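Local coordinates for protein Alpha/beta hydrolase (PDB 6KSU) that probably cyclises non-ribosomal peptides by macrolactamization in a heterochiral coupling, acting as an offloading cyclase related to penicillin-binding proteins, at residues P75-P80 against P226-H231; G46-V51 against E71-R76; G331-L336 against L348-T353; E209-H214 against G256-A261; S66-E71 against A240-H245. All coordinates share one frame; numbering follows the deposited sequence.

How the interactions relate
Interactions 2, 3 and 4 are buried, interaction 1 partly so, and interaction 5 lies at the surface. Interactions 2 and 3 reach the same antiparallel sheet, where strands 46-53 and 344-350 are neighbours; interaction 3 is regular backbone pairing, while interaction 2 fastens a loop to its strand by Val73 packing and one glutamine amide. Interactions 1 and 4 meet at the small sheet of strands 79-80 and 258-259, and in each a single backbone bridge binds a loop to one side of it. The Arg76-Glu209 salt bridge also joins these two. Interaction 5 has no hydrogen bond between its segments and relies on a guanidinium-histidine stack and charged groups round a sulfate.

Interaction 1 (P75-P80 against P226-H231); sequences PRTGFP and PVAEGH
Gly78 and Val227 form a single backbone bridge with both chains running the same way, pinning the 226-231 loop beside the start of strand 79-80. Gly78 uses both its backbone polar atoms on the loop: its N gives a nearly straight bond to Pro226 O (2.9 Å, 176° at the hydrogen), lying in the carbonyl plane, and its O receives Ala228 N at 2.8 Å. The same Gly78 O also lies 3.3 Å from Val227 CA, a CA-H...O contact. Past the bridge, Ala228 CB sits squarely over one face of the Phe79 ring, 3.8 Å from the centroid, a CH-pi contact. With CG anti to the carbonyl carbon (chi1 -69°), the ring lies under Ala228, and chi2 turns its face to the methyl. At the other end the extended Arg76 crosses Pro226 at about a right angle, and Pro226 CD rests over the middle of the guanidinium, 3.6 Å from Arg76 CZ; a salt bridge from Arg76 to Glu209 engages the charge. Between them Thr77 CG2 leans on Ala228 N at 3.8 Å. Phe79 pairs its backbone with Gly259 of strand 258-259 and packs on Asn351 just beyond strand 344-350, while the loop runs on into strand 231-232.

Interaction 2 (G46-V51 against E71-R76); sequences GAQLSV and EPVTPR
Gln48 and Val73 make the tight half of this contact, where the loop 71-76 comes down on strand 46-53. Val73 spreads its two methyls along the strand. CG1, anti to the backbone N (chi1 165°), wedges between Ala47 O and Gln48 CG, at 3.8 Å from each, while CG2 lies 3.9 Å from Gly46 CA. Gly46 has no side chain, and Val73 CG2 packs close over its CA. Gln48 then runs out in an extended chain, and its NE2 donates to Thr74 O (2.8 Å, 141° at the hydrogen). Thr74 O lies in the amide plane of Gln48, but NE2 is tilted 18° from the carbonyl plane of Thr74. NE2 also bonds to Thr77 O, while OE1 accepts from Ala261 N and is bonded to Thr349 OG1, which together should fix the rotation of this buried amide.

The other half is loose. Pro75 and Arg76 lie at the exposed end of the loop, and the Pro75 ring stays clear of the strand. A weak bond from Arg76 N to Thr74 OG1 (3.2 Å) spans the turn here, and the arginine reaches away to Glu209.

On the opposite face of the strand, Ala47 and Leu49 pack against helix 23-41. A central antiparallel sheet with a terminal helix on one face and the body of the domain on the other is the layout of the beta-lactamase and penicillin-binding-protein fold.

Interaction 3 (G331-L336 against L348-T353); sequences GASCNL and LTANST
Ser333 and Ala350 form a hydrogen-bonded pair in the beta hairpin of strands 332-339 and 344-350, part of the antiparallel sheet of the beta-lactamase-like domain. The two strand segments run 4.8 Å apart and almost exactly antiparallel, at 179°. Ser333 N binds Ala350 O at 2.9 Å and Ala350 N answers to Ser333 O. Two residues on, Asn335 and Leu348 repeat the pair of hydrogen bonds, with Leu348 N to Asn335 O at 2.8 Å; here both donors lie in the carbonyl planes, whereas those of the Ser333 pair are tilted well out of them.

Cys334 and Thr349 form the non-hydrogen-bonded pair between. Starting at the backbone, Cys334 CA makes a CA-H...O contact with Leu348 O at 3.3 Å, and CB rises past the same oxygen at 4.1 Å. With SG anti to the backbone N (chi1 170°), the sulfur stays near Leu348 O and ends beside Thr349 CG2 at 4.2 Å. This side chain also touches Val84, just ahead of helix 85-98, near whose start relatives carry the nucleophilic serine, probably so here. Thr349 keeps its hydroxyl for Gln48 of the next strand.

The other face of the hairpin carries Ser333, Asn335, Leu348 and Ala350 and is backed by helix 355-365; Asn335 ND2 turns to Asp326. On that face Ser333 OG, wedged between its own N and carbonyl carbon, lies 3.7 Å from Ala350 CB.

Interaction 4 (E209-H214 against G256-A261); sequences EPAFLH and GLVGSA
Gly256 O is gripped chiefly by the 209-214 loop: Leu213 N donates to it at 2.7 Å (163° at the hydrogen), and Phe212 CA adds a CA-H...O contact at 3.2 Å. A water held by His214 N gives it a further, weak bond. The two chains run in opposite directions, with one bridge between Phe212 and Leu257. Beyond it, Val258 N reaches Ala211 O at 2.9 Å, a bent bond whose donor stands 47° above the carbonyl plane. Another water knits the far end, donating to Glu209 O and Val258 O and accepting from Ala211 N.

Val258 points into the loop. Its CG2, anti to the carbonyl carbon, nests 3.3 Å from Leu213 N and meets Leu213 CD2 at 3.7 Å, the two side chains crossing at about a right angle; Ala211 CB packs against Val258 CB at 3.9 Å. Phe212 and Leu257 instead lie side by side, Phe212 CE1 touching Leu257 CD2 at 3.9 Å.

Helix 194-206 flanks this side, with Trp194 and Leu203 against Leu257 and Trp195 meeting the Phe212 ring. Strand 258-259 pairs with strand 79-80 through Gly259, and Ser260 caps helix 261-268.

Interaction 5 (S66-E71 against A240-H245); sequences SVRTGE and AEHVDH. With SO4 (sulfate ion), chain C.
Arg68 lays its guanidinium flat on the ring of His242, and this stack is the main side-chain contact between the two segments. The centres are 3.8 Å apart and the planes 25° from parallel. The overlap is offset, with Arg68 CZ above His242 CD2 at 3.3 Å and Arg68 NH1 lying over the rim of the ring. A bend at chi3 (144°) in the arginine turns the flat group onto the histidine.

The charged and polar contacts centre on a sulfate, probably from the crystallisation liquor, which lies at the edge of the guanidinium, near its plane. Arg68 NH2 makes weak bonds to sulfate O2 and O4, both at 2.9 Å, and Arg68 NE also donates to O4, though the modelled length is suspiciously short. Glu241 comes in from another direction, its carboxylate plane 72° from the guanidinium. Its OE2 lies 2.8 Å from sulfate O4. Arg68 NE and Glu241 OE1 stay 4.3 Å apart, longer than a salt bridge.

Glu241 and His242 belong to strand 241-242, the partner of strand 231-232 in a two-stranded antiparallel sheet, which meets the turn after strand 56-63. That turn is an ST motif, Ser66 OG accepting from Thr69 N.

Van der Waals packing is slight: Val67 CG2 rests on Ala240 O at 3.7 Å.

Within 240-245, His242 NE2 donates to Asp244 OD1 at 2.8 Å, meeting the oxygen from above the carboxylate plane.

Interaction 1 (P75-P80 against P226-H231)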
# COMPACT_ATOMS: atom_id res chain seq x y z
N PRO A 75 12.58 -14.28 13.79
CA PRO A 75 12.74 -13.80 12.41
C PRO A 75 12.04 -14.67 11.38
O PRO A 75 11.75 -14.19 10.28
CB PRO A 75 14.26 -13.79 12.21
CG PRO A 75 14.79 -13.52 13.60
CD PRO A 75 13.88 -14.33 14.50
N ARG A 76 11.71 -15.91 11.72
CA ARG A 76 10.93 -16.76 10.84
C ARG A 76 9.45 -16.36 10.81
O ARG A 76 8.79 -16.57 9.79
CB ARG A 76 11.06 -18.23 11.28
CG ARG A 76 10.85 -19.22 10.11
CD ARG A 76 10.57 -20.66 10.56
NE ARG A 76 9.85 -21.42 9.53
CZ ARG A 76 9.26 -22.60 9.72
NH1 ARG A 76 9.31 -23.18 10.92
NH2 ARG A 76 8.62 -23.20 8.72
N THR A 77 8.93 -15.84 11.92
CA THR A 77 7.51 -15.50 12.04
C THR A 77 7.05 -14.65 10.85
O THR A 77 7.68 -13.65 10.49
CB THR A 77 7.26 -14.74 13.35
OG1 THR A 77 7.89 -15.42 14.45
CG2 THR A 77 5.79 -14.68 13.65
N GLY A 78 5.94 -15.07 10.23
CA GLY A 78 5.31 -14.30 9.19
C GLY A 78 4.20 -13.40 9.70
O GLY A 78 3.31 -13.84 10.45
N PHE A 79 4.22 -12.15 9.25
CA PHE A 79 3.23 -11.12 9.52
C PHE A 79 2.47 -10.79 8.24
O PHE A 79 3.02 -10.88 7.14
CB PHE A 79 3.92 -9.84 10.02
CG PHE A 79 4.52 -9.96 11.42
CD1 PHE A 79 4.01 -9.19 12.46
CD2 PHE A 79 5.63 -10.79 11.67
CE1 PHE A 79 4.54 -9.26 13.73
CE2 PHE A 79 6.18 -10.88 12.95
CZ PHE A 79 5.64 -10.13 13.98
N PRO A 80 1.21 -10.40 8.33
CA PRO A 80 0.49 -9.97 7.12
C PRO A 80 1.15 -8.73 6.53
O PRO A 80 1.35 -7.72 7.21
CB PRO A 80 -0.92 -9.67 7.61
CG PRO A 80 -0.90 -9.82 9.11
CD PRO A 80 0.35 -10.51 9.51
N PRO A 226 5.03 -20.52 10.90
CA PRO A 226 4.48 -19.84 12.07
C PRO A 226 4.12 -18.41 11.70
O PRO A 226 4.89 -17.70 11.03
CB PRO A 226 5.61 -19.91 13.11
CG PRO A 226 6.84 -20.15 12.33
CD PRO A 226 6.42 -20.96 11.13
N VAL A 227 2.91 -18.00 12.07
CA VAL A 227 2.36 -16.71 11.69
C VAL A 227 2.02 -15.93 12.95
O VAL A 227 1.72 -16.51 14.01
CB VAL A 227 1.12 -16.87 10.80
CG1 VAL A 227 1.54 -17.26 9.42
CG2 VAL A 227 0.18 -17.92 11.39
N ALA A 228 2.04 -14.61 12.81
CA ALA A 228 1.61 -13.72 13.86
C ALA A 228 0.14 -13.43 13.71
O ALA A 228 -0.35 -13.22 12.60
CB ALA A 228 2.40 -12.40 13.83
N GLU A 229 -0.56 -13.42 14.83
CA GLU A 229 -1.92 -12.91 14.89
C GLU A 229 -1.93 -11.41 15.17
O GLU A 229 -0.95 -10.83 15.66
CB GLU A 229 -2.72 -13.66 15.96
CG GLU A 229 -2.21 -15.05 16.26
CD GLU A 229 -3.28 -15.93 16.87
OE1 GLU A 229 -2.95 -17.01 17.39
OE2 GLU A 229 -4.46 -15.53 16.82
N GLY A 230 -3.07 -10.78 14.82
CA GLY A 230 -3.28 -9.38 15.10
C GLY A 230 -3.92 -9.12 16.47
O GLY A 230 -4.58 -9.98 17.06
N HIS A 231 -3.70 -7.91 16.98
CA HIS A 231 -4.02 -7.55 18.35
C HIS A 231 -4.47 -6.10 18.40
O HIS A 231 -4.07 -5.29 17.57
CB HIS A 231 -2.81 -7.75 19.30
CG HIS A 231 -2.26 -9.15 19.32
ND1 HIS A 231 -1.58 -9.71 18.26
CD2 HIS A 231 -2.31 -10.11 20.28
CE1 HIS A 231 -1.22 -10.95 18.57
NE2 HIS A 231 -1.65 -11.21 19.79

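Interaction 2 (G46-V51 against E71-R76)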
# COMPACT_ATOMS: atom_id res chain seq x y z
N GLY A 46 4.08 -7.60 19.22
CA GLY A 46 5.28 -8.18 18.65
C GLY A 46 5.64 -7.43 17.39
O GLY A 46 4.80 -6.78 16.76
N ALA A 47 6.92 -7.50 17.03
CA ALA A 47 7.36 -6.71 15.89
C ALA A 47 8.65 -7.28 15.35
O ALA A 47 9.39 -7.98 16.05
CB ALA A 47 7.53 -5.22 16.27
N GLN A 48 8.88 -7.01 14.07
CA GLN A 48 10.17 -7.29 13.44
C GLN A 48 10.62 -6.02 12.74
O GLN A 48 9.80 -5.31 12.14
CB GLN A 48 10.11 -8.43 12.41
CG GLN A 48 9.62 -9.76 12.92
CD GLN A 48 9.23 -10.69 11.78
OE1 GLN A 48 8.78 -10.24 10.72
NE2 GLN A 48 9.41 -11.99 11.98
N LEU A 49 11.91 -5.74 12.84
CA LEU A 49 12.55 -4.67 12.10
C LEU A 49 13.81 -5.25 11.47
O LEU A 49 14.63 -5.86 12.16
CB LEU A 49 12.87 -3.46 12.99
CG LEU A 49 13.68 -2.31 12.35
CD1 LEU A 49 12.81 -1.44 11.40
CD2 LEU A 49 14.32 -1.46 13.42
N SER A 50 13.93 -5.12 10.16
CA SER A 50 15.12 -5.58 9.47
C SER A 50 15.67 -4.42 8.68
O SER A 50 14.91 -3.74 7.99
CB SER A 50 14.80 -6.77 8.57
OG SER A 50 14.32 -7.86 9.34
N VAL A 51 16.97 -4.19 8.79
CA VAL A 51 17.65 -3.09 8.10
C VAL A 51 18.83 -3.66 7.33
O VAL A 51 19.71 -4.28 7.92
CB VAL A 51 18.15 -2.03 9.09
CG1 VAL A 51 18.72 -0.83 8.33
CG2 VAL A 51 17.04 -1.63 10.05
N GLU A 71 3.48 -17.74 22.18
CA GLU A 71 4.64 -17.98 21.30
C GLU A 71 5.41 -16.70 21.00
O GLU A 71 4.81 -15.69 20.63
CB GLU A 71 4.21 -18.65 20.00
CG GLU A 71 5.37 -18.73 19.00
CD GLU A 71 5.23 -19.89 18.04
OE1 GLU A 71 6.22 -20.17 17.32
OE2 GLU A 71 4.15 -20.51 18.01
N PRO A 72 6.73 -16.71 21.14
CA PRO A 72 7.52 -15.54 20.72
C PRO A 72 7.60 -15.33 19.21
O PRO A 72 7.52 -16.26 18.40
CB PRO A 72 8.92 -15.85 21.28
CG PRO A 72 8.90 -17.31 21.66
CD PRO A 72 7.48 -17.62 22.01
N VAL A 73 7.78 -14.06 18.85
CA VAL A 73 8.15 -13.65 17.50
C VAL A 73 9.60 -14.05 17.25
O VAL A 73 10.49 -13.69 18.03
CB VAL A 73 7.99 -12.14 17.34
CG1 VAL A 73 8.69 -11.69 16.08
CG2 VAL A 73 6.48 -11.71 17.41
N THR A 74 9.85 -14.75 16.16
CA THR A 74 11.20 -14.99 15.68
C THR A 74 11.35 -14.37 14.31
O THR A 74 10.37 -13.91 13.71
CB THR A 74 11.49 -16.50 15.64
OG1 THR A 74 10.83 -17.09 14.53
CG2 THR A 74 11.01 -17.18 16.92
N PRO A 75 12.58 -14.28 13.79
CA PRO A 75 12.74 -13.80 12.41
C PRO A 75 12.04 -14.67 11.38
O PRO A 75 11.75 -14.19 10.28
CB PRO A 75 14.26 -13.79 12.21
CG PRO A 75 14.79 -13.52 13.60
CD PRO A 75 13.88 -14.33 14.50
N ARG A 76 11.71 -15.91 11.72
CA ARG A 76 10.93 -16.76 10.84
C ARG A 76 9.45 -16.36 10.81
O ARG A 76 8.79 -16.57 9.79
CB ARG A 76 11.06 -18.23 11.28
CG ARG A 76 10.85 -19.22 10.11
CD ARG A 76 10.57 -20.66 10.56
NE ARG A 76 9.85 -21.42 9.53
CZ ARG A 76 9.26 -22.60 9.72
NH1 ARG A 76 9.31 -23.18 10.92
NH2 ARG A 76 8.62 -23.20 8.72

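Interaction 3 (G331-L336 against L348-T353)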
# COMPACT_ATOMS: atom_id res chain seq x y z
N GLY A 331 -5.35 -5.98 13.23
CA GLY A 331 -4.42 -5.44 14.20
C GLY A 331 -2.96 -5.64 13.81
O GLY A 331 -2.15 -6.03 14.64
N ALA A 332 -2.62 -5.40 12.54
CA ALA A 332 -1.24 -5.59 12.10
C ALA A 332 -0.90 -4.55 11.05
O ALA A 332 -1.77 -4.08 10.31
CB ALA A 332 -1.00 -7.03 11.58
N SER A 333 0.36 -4.16 11.00
CA SER A 333 0.83 -3.17 10.06
C SER A 333 2.14 -3.66 9.48
O SER A 333 2.81 -4.54 10.05
CB SER A 333 1.03 -1.78 10.70
OG SER A 333 1.96 -1.85 11.76
N CYS A 334 2.53 -3.03 8.37
CA CYS A 334 3.73 -3.42 7.65
C CYS A 334 4.22 -2.24 6.81
O CYS A 334 3.45 -1.67 6.06
CB CYS A 334 3.42 -4.63 6.78
SG CYS A 334 4.68 -5.06 5.66
N ASN A 335 5.51 -1.90 6.93
CA ASN A 335 6.09 -0.78 6.20
C ASN A 335 7.42 -1.19 5.61
O ASN A 335 8.24 -1.79 6.29
CB ASN A 335 6.33 0.46 7.08
CG ASN A 335 5.09 0.93 7.79
OD1 ASN A 335 4.77 0.46 8.90
ND2 ASN A 335 4.36 1.85 7.16
N LEU A 336 7.64 -0.81 4.34
CA LEU A 336 8.87 -1.06 3.61
C LEU A 336 9.41 0.25 3.06
O LEU A 336 8.64 1.10 2.58
CB LEU A 336 8.64 -2.05 2.45
CG LEU A 336 9.78 -2.16 1.43
CD1 LEU A 336 11.05 -2.71 2.07
CD2 LEU A 336 9.35 -3.04 0.29
N LEU A 348 9.42 -3.01 8.52
CA LEU A 348 8.90 -3.15 9.87
C LEU A 348 7.61 -3.94 9.77
O LEU A 348 6.75 -3.61 8.94
CB LEU A 348 8.66 -1.77 10.51
CG LEU A 348 8.00 -1.74 11.88
CD1 LEU A 348 8.94 -2.27 12.90
CD2 LEU A 348 7.51 -0.34 12.23
N THR A 349 7.49 -5.01 10.57
CA THR A 349 6.19 -5.66 10.76
C THR A 349 5.78 -5.52 12.22
O THR A 349 6.63 -5.53 13.11
CB THR A 349 6.19 -7.13 10.32
OG1 THR A 349 7.18 -7.91 11.03
CG2 THR A 349 6.43 -7.24 8.81
N ALA A 350 4.48 -5.33 12.44
CA ALA A 350 3.96 -5.23 13.79
C ALA A 350 2.60 -5.89 13.80
O ALA A 350 1.89 -5.89 12.79
CB ALA A 350 3.89 -3.78 14.28
N ASN A 351 2.24 -6.48 14.93
CA ASN A 351 1.00 -7.24 15.02
C ASN A 351 0.08 -6.70 16.11
O ASN A 351 -0.70 -7.46 16.69
CB ASN A 351 1.28 -8.74 15.18
CG ASN A 351 1.84 -9.14 16.57
OD1 ASN A 351 2.49 -8.35 17.25
ND2 ASN A 351 1.60 -10.39 16.97
N SER A 352 0.10 -5.39 16.36
CA SER A 352 -0.99 -4.76 17.11
C SER A 352 -1.40 -3.45 16.43
O SER A 352 -0.65 -2.87 15.64
CB SER A 352 -0.63 -4.50 18.57
OG SER A 352 0.26 -3.41 18.66
N THR A 353 -2.59 -2.95 16.77
CA THR A 353 -3.06 -1.69 16.22
C THR A 353 -2.10 -0.53 16.50
O THR A 353 -2.21 0.50 15.84
CB THR A 353 -4.47 -1.36 16.75
OG1 THR A 353 -4.52 -1.54 18.17
CG2 THR A 353 -5.50 -2.28 16.12

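Interaction 4 (E209-H214 against G256-A261)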
# COMPACT_ATOMS: atom_id res chain seq x y z
N GLU A 209 9.87 -18.28 2.48
CA GLU A 209 8.85 -19.28 2.72
C GLU A 209 7.47 -18.69 2.43
O GLU A 209 7.06 -17.72 3.09
CB GLU A 209 8.91 -19.79 4.14
CG GLU A 209 7.79 -20.79 4.42
CD GLU A 209 8.04 -21.66 5.63
OE1 GLU A 209 8.90 -21.29 6.48
OE2 GLU A 209 7.36 -22.71 5.73
N PRO A 210 6.72 -19.24 1.48
CA PRO A 210 5.44 -18.65 1.08
C PRO A 210 4.37 -18.84 2.15
O PRO A 210 4.21 -19.93 2.70
CB PRO A 210 5.07 -19.40 -0.20
CG PRO A 210 6.36 -20.07 -0.65
CD PRO A 210 7.09 -20.39 0.62
N ALA A 211 3.62 -17.78 2.42
CA ALA A 211 2.48 -17.87 3.30
C ALA A 211 1.46 -16.82 2.88
O ALA A 211 1.82 -15.76 2.36
CB ALA A 211 2.91 -17.70 4.76
N PHE A 212 0.19 -17.14 3.10
CA PHE A 212 -0.90 -16.31 2.62
C PHE A 212 -1.95 -16.21 3.70
O PHE A 212 -2.10 -17.13 4.52
CB PHE A 212 -1.52 -16.89 1.35
CG PHE A 212 -0.52 -17.19 0.25
CD1 PHE A 212 -0.21 -16.23 -0.71
CD2 PHE A 212 0.12 -18.42 0.19
CE1 PHE A 212 0.71 -16.50 -1.71
CE2 PHE A 212 1.04 -18.70 -0.81
CZ PHE A 212 1.33 -17.73 -1.76
N LEU A 213 -2.67 -15.08 3.71
CA LEU A 213 -3.90 -14.97 4.49
C LEU A 213 -4.84 -16.13 4.17
O LEU A 213 -5.32 -16.82 5.08
CB LEU A 213 -4.59 -13.62 4.21
CG LEU A 213 -3.79 -12.45 4.78
CD1 LEU A 213 -4.50 -11.08 4.56
CD2 LEU A 213 -3.53 -12.74 6.29
N HIS A 214 -5.08 -16.38 2.89
CA HIS A 214 -5.89 -17.51 2.45
C HIS A 214 -5.26 -18.15 1.23
O HIS A 214 -5.00 -17.46 0.24
CB HIS A 214 -7.32 -17.07 2.11
CG HIS A 214 -7.99 -16.27 3.18
ND1 HIS A 214 -8.37 -16.83 4.39
CD2 HIS A 214 -8.34 -14.97 3.23
CE1 HIS A 214 -8.93 -15.89 5.13
NE2 HIS A 214 -8.93 -14.75 4.46
N GLY A 256 -2.83 -10.22 0.35
CA GLY A 256 -2.89 -11.48 1.06
C GLY A 256 -1.60 -12.19 1.41
O GLY A 256 -1.66 -13.31 1.91
N LEU A 257 -0.43 -11.59 1.15
CA LEU A 257 0.85 -12.20 1.48
C LEU A 257 1.19 -12.04 2.96
O LEU A 257 0.84 -11.05 3.61
CB LEU A 257 1.98 -11.60 0.66
CG LEU A 257 2.36 -12.47 -0.53
CD1 LEU A 257 3.27 -11.70 -1.47
CD2 LEU A 257 3.00 -13.77 -0.03
N VAL A 258 1.92 -13.03 3.47
CA VAL A 258 2.26 -13.15 4.89
C VAL A 258 3.74 -13.51 4.98
O VAL A 258 4.16 -14.55 4.47
CB VAL A 258 1.41 -14.24 5.58
CG1 VAL A 258 1.86 -14.49 7.03
CG2 VAL A 258 -0.11 -13.87 5.49
N GLY A 259 4.54 -12.64 5.57
CA GLY A 259 5.95 -12.94 5.69
C GLY A 259 6.64 -12.01 6.66
O GLY A 259 5.99 -11.26 7.40
N SER A 260 7.96 -12.01 6.59
CA SER A 260 8.77 -11.35 7.60
C SER A 260 9.32 -10.02 7.12
O SER A 260 9.44 -9.75 5.92
CB SER A 260 9.95 -12.23 8.01
OG SER A 260 11.02 -11.98 7.14
N ALA A 261 9.72 -9.20 8.09
CA ALA A 261 10.50 -8.01 7.78
C ALA A 261 11.68 -8.35 6.88
O ALA A 261 11.98 -7.63 5.93
CB ALA A 261 11.00 -7.35 9.07
O HOH W 1 5.59 -15.57 2.16
O HOH W 2 -4.37 -14.75 0.64

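Interaction 5 (S66-E71 against A240-H245)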
# COMPACT_ATOMS: atom_id res chain seq x y z
N SER A 66 1.45 -14.49 19.28
CA SER A 66 0.08 -14.55 19.75
C SER A 66 0.10 -14.30 21.25
O SER A 66 1.02 -14.73 21.95
CB SER A 66 -0.56 -15.91 19.40
OG SER A 66 -1.85 -16.07 19.97
N VAL A 67 -0.87 -13.54 21.74
CA VAL A 67 -0.95 -13.39 23.18
C VAL A 67 -1.60 -14.62 23.79
O VAL A 67 -1.18 -15.07 24.86
CB VAL A 67 -1.69 -12.11 23.58
CG1 VAL A 67 -2.05 -12.15 25.07
CG2 VAL A 67 -0.81 -10.92 23.32
N ARG A 68 -2.60 -15.18 23.09
CA ARG A 68 -3.26 -16.40 23.52
C ARG A 68 -2.25 -17.52 23.73
O ARG A 68 -2.05 -17.99 24.86
CB ARG A 68 -4.29 -16.83 22.48
CG ARG A 68 -5.17 -15.75 21.98
CD ARG A 68 -6.26 -16.36 21.11
NE ARG A 68 -7.53 -15.67 21.26
CZ ARG A 68 -8.57 -15.83 20.45
NH1 ARG A 68 -8.48 -16.66 19.43
NH2 ARG A 68 -9.70 -15.17 20.67
N THR A 69 -1.63 -17.97 22.65
CA THR A 69 -0.40 -18.76 22.70
C THR A 69 0.59 -17.96 23.53
O THR A 69 0.42 -16.75 23.69
CB THR A 69 0.15 -19.01 21.29
OG1 THR A 69 -0.88 -19.52 20.43
CG2 THR A 69 1.28 -19.98 21.31
N GLY A 70 1.62 -18.56 24.07
CA GLY A 70 2.60 -17.57 24.46
C GLY A 70 3.67 -17.31 23.43
O GLY A 70 4.69 -16.71 23.78
N GLU A 71 3.48 -17.74 22.18
CA GLU A 71 4.64 -17.98 21.30
C GLU A 71 5.41 -16.70 21.00
O GLU A 71 4.81 -15.69 20.63
CB GLU A 71 4.21 -18.65 20.00
CG GLU A 71 5.37 -18.73 19.00
CD GLU A 71 5.23 -19.89 18.04
OE1 GLU A 71 6.22 -20.17 17.32
OE2 GLU A 71 4.15 -20.51 18.01
N ALA A 240 -2.87 -5.35 24.52
CA ALA A 240 -3.58 -5.65 23.29
C ALA A 240 -3.94 -7.13 23.24
O ALA A 240 -3.12 -7.99 23.57
CB ALA A 240 -2.72 -5.24 22.07
N GLU A 241 -5.17 -7.45 22.84
CA GLU A 241 -5.59 -8.84 22.76
C GLU A 241 -5.91 -9.19 21.32
O GLU A 241 -6.09 -8.31 20.48
CB GLU A 241 -6.79 -9.13 23.68
CG GLU A 241 -7.52 -10.48 23.43
CD GLU A 241 -6.66 -11.74 23.66
OE1 GLU A 241 -5.74 -12.04 22.85
OE2 GLU A 241 -6.91 -12.44 24.67
N HIS A 242 -5.92 -10.49 21.02
CA HIS A 242 -6.29 -11.03 19.71
C HIS A 242 -7.47 -10.28 19.10
O HIS A 242 -8.46 -9.98 19.78
CB HIS A 242 -6.64 -12.52 19.85
CG HIS A 242 -7.12 -13.15 18.59
ND1 HIS A 242 -6.27 -13.56 17.58
CD2 HIS A 242 -8.37 -13.42 18.15
CE1 HIS A 242 -6.98 -14.07 16.59
NE2 HIS A 242 -8.26 -14.00 16.91
N VAL A 243 -7.35 -9.97 17.82
CA VAL A 243 -8.44 -9.37 17.06
C VAL A 243 -8.61 -10.20 15.79
O VAL A 243 -7.63 -10.56 15.13
CB VAL A 243 -8.21 -7.87 16.75
CG1 VAL A 243 -7.15 -7.67 15.70
CG2 VAL A 243 -9.51 -7.19 16.32
N ASP A 244 -9.86 -10.57 15.51
CA ASP A 244 -10.17 -11.28 14.28
C ASP A 244 -10.26 -10.30 13.13
O ASP A 244 -10.88 -9.24 13.25
CB ASP A 244 -11.48 -12.05 14.43
CG ASP A 244 -11.28 -13.38 15.09
OD1 ASP A 244 -10.21 -14.00 14.85
OD2 ASP A 244 -12.17 -13.81 15.86
N HIS A 245 -9.60 -10.64 12.02
CA HIS A 245 -9.73 -9.92 10.76
C HIS A 245 -10.46 -10.81 9.77
O HIS A 245 -10.14 -11.99 9.63
CB HIS A 245 -8.36 -9.52 10.20
CG HIS A 245 -7.52 -10.68 9.78
ND1 HIS A 245 -6.67 -11.34 10.65
CD2 HIS A 245 -7.41 -11.32 8.59
CE1 HIS A 245 -6.07 -12.33 10.01
NE2 HIS A 245 -6.50 -12.34 8.76
S SO4 C . -9.55 -14.27 23.80
O1 SO4 C . -9.49 -13.40 24.97
O2 SO4 C . -10.72 -13.90 23.01
O3 SO4 C . -9.65 -15.67 24.21
O4 SO4 C . -8.34 -14.10 23.00